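Local coordinates for Nitrate/nitrite sensor protein NarX (Escherichia coli K12, PDB 3EZI), which senses nitrate and nitrite through its periplasmic domain, the part described here, and as a membrane histidine kinase relays the signal to the response regulators NarL and NarP, at residues 64-69 and 85-89. Sequence-based numbering, arbitrary orientation.
Sequences YWRNEL and DVSQF. With IPA (isopropyl alcohol), chain E.
Y64 reaches across to helix 82-99: CG lies anti to the backbone N (chi1 180°), CE2 rests against F89 CB at 3.8 Å, and OH stands 3.1 Å from D85 O, near the ring plane, though its one proton could instead go to another acceptor. D85 O takes the helix bond from F89 N. A water lies 3.0 Å from Y64 OH; its link to the D85 carboxylate is doubtful, resting on one of two modelled conformers. A phenylalanine in place of Y64 would probably leave this water without its phenolic partner and take the hydroxyl away from D85 O. Q88 extends past the ring, its amide turned 42° from the ring plane, and Q88 OE1 accepts a hydrogen bond from O2 of an isopropanol, probably from the crystallisation liquor. Inward, apolar contacts take over. L69 CD2 sits over one face of F89, 4.1 Å from the ring centroid, in a CH-pi contact, while L69 CD1 meets V86 CG2 at 3.9 Å. W65 lies beside F89, its CD1 3.9 Å from F89 CZ. Behind them, M36 of helix 30-40 touches both W65 and F89, and S16 of helix 3-22 backs V86 and F89. With axes antiparallel at 165°, the pairing illustrates helix packing in the antiparallel helical bundle of the NarX sensor domain.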
# COMPACT_ATOMS: atom_id res chain seq x y z
N TYR A 64 3.21 0.81 8.32
CA TYR A 64 3.06 -0.64 8.21
C TYR A 64 3.83 -1.14 6.98
O TYR A 64 4.56 -2.15 7.02
CB TYR A 64 1.57 -1.00 8.11
CG TYR A 64 1.30 -2.49 7.99
CD1 TYR A 64 1.22 -3.29 9.12
CD2 TYR A 64 1.10 -3.08 6.75
CE1 TYR A 64 0.93 -4.64 9.03
CE2 TYR A 64 0.82 -4.43 6.63
CZ TYR A 64 0.74 -5.20 7.79
OH TYR A 64 0.43 -6.55 7.69
N TRP A 65 3.68 -0.44 5.86
CA TRP A 65 4.40 -0.84 4.66
C TRP A 65 5.92 -0.94 4.92
O TRP A 65 6.58 -1.93 4.59
CB TRP A 65 4.13 0.22 3.57
CG TRP A 65 4.72 -0.12 2.23
CD1 TRP A 65 4.21 -0.99 1.28
CD2 TRP A 65 5.97 0.35 1.71
NE1 TRP A 65 5.08 -1.09 0.21
CE2 TRP A 65 6.17 -0.29 0.45
CE3 TRP A 65 6.95 1.24 2.18
CZ2 TRP A 65 7.31 -0.05 -0.33
CZ3 TRP A 65 8.08 1.47 1.41
CH2 TRP A 65 8.25 0.82 0.16
N ARG A 66 6.50 0.12 5.47
CA ARG A 66 7.95 0.13 5.71
C ARG A 66 8.47 -0.77 6.84
O ARG A 66 9.53 -1.40 6.72
CB ARG A 66 8.42 1.57 6.03
CG ARG A 66 9.34 2.16 4.97
CD ARG A 66 9.94 3.47 5.41
NE ARG A 66 9.87 4.52 4.38
CZ ARG A 66 10.48 4.48 3.20
NH1 ARG A 66 11.22 3.45 2.85
NH2 ARG A 66 10.33 5.51 2.38
N ASN A 67 7.73 -0.82 7.95
CA ASN A 67 8.20 -1.56 9.12
C ASN A 67 7.73 -2.99 9.28
O ASN A 67 8.29 -3.74 10.08
CB ASN A 67 7.82 -0.77 10.37
CG ASN A 67 8.32 0.66 10.33
OD1 ASN A 67 9.28 0.96 9.63
ND2 ASN A 67 7.68 1.53 11.09
N GLU A 68 6.71 -3.39 8.53
CA GLU A 68 6.20 -4.75 8.68
C GLU A 68 6.06 -5.53 7.39
O GLU A 68 6.51 -6.69 7.27
CB GLU A 68 4.84 -4.69 9.44
CG GLU A 68 5.00 -4.31 10.95
CD GLU A 68 3.69 -4.05 11.71
OE1 GLU A 68 2.87 -4.96 11.80
OE2 GLU A 68 3.47 -2.93 12.21
N LEU A 69 5.41 -4.91 6.41
CA LEU A 69 5.11 -5.63 5.16
C LEU A 69 6.34 -5.87 4.27
O LEU A 69 6.61 -7.01 3.88
CB LEU A 69 4.02 -4.88 4.35
CG LEU A 69 3.64 -5.58 3.04
CD1 LEU A 69 3.01 -6.93 3.33
CD2 LEU A 69 2.70 -4.68 2.24
N ASP A 85 -0.33 -10.97 5.81
CA ASP A 85 0.15 -9.60 6.00
C ASP A 85 -0.26 -8.73 4.80
O ASP A 85 -0.55 -7.55 4.96
CB ASP A 85 1.68 -9.60 6.16
CG ASP A 85 2.14 -10.34 7.42
OD1 ASP A 85 1.82 -9.87 8.53
OD2 ASP A 85 2.80 -11.38 7.30
N VAL A 86 -0.27 -9.32 3.60
CA VAL A 86 -0.68 -8.60 2.40
C VAL A 86 -2.19 -8.32 2.53
O VAL A 86 -2.66 -7.24 2.24
CB VAL A 86 -0.35 -9.43 1.13
CG1 VAL A 86 -1.04 -8.84 -0.13
CG2 VAL A 86 1.16 -9.44 0.93
N SER A 87 -2.94 -9.31 3.00
CA SER A 87 -4.37 -9.13 3.18
C SER A 87 -4.70 -7.99 4.15
O SER A 87 -5.65 -7.24 3.93
CB SER A 87 -5.00 -10.42 3.70
OG SER A 87 -5.05 -11.39 2.67
N GLN A 88 -3.92 -7.86 5.23
CA GLN A 88 -4.15 -6.81 6.20
C GLN A 88 -3.85 -5.44 5.55
O GLN A 88 -4.58 -4.46 5.77
CB GLN A 88 -3.28 -7.00 7.44
CG GLN A 88 -3.52 -5.88 8.51
CD GLN A 88 -2.69 -6.01 9.80
OE1 GLN A 88 -2.65 -5.07 10.60
NE2 GLN A 88 -2.05 -7.16 10.01
N PHE A 89 -2.77 -5.36 4.77
CA PHE A 89 -2.43 -4.08 4.12
C PHE A 89 -3.58 -3.65 3.16
O PHE A 89 -3.99 -2.48 3.12
CB PHE A 89 -1.13 -4.22 3.33
CG PHE A 89 -0.71 -2.96 2.61
CD1 PHE A 89 -0.29 -1.84 3.31
CD2 PHE A 89 -0.64 -2.96 1.21
CE1 PHE A 89 0.21 -0.71 2.63
CE2 PHE A 89 -0.15 -1.83 0.52
CZ PHE A 89 0.27 -0.73 1.23
C1 IPA E . -1.85 -1.14 10.82
C2 IPA E . -2.32 -1.70 9.51
C3 IPA E . -2.49 -0.33 8.91
O2 IPA E . -3.54 -2.49 9.61
O HOH W 1 0.92 -8.18 10.18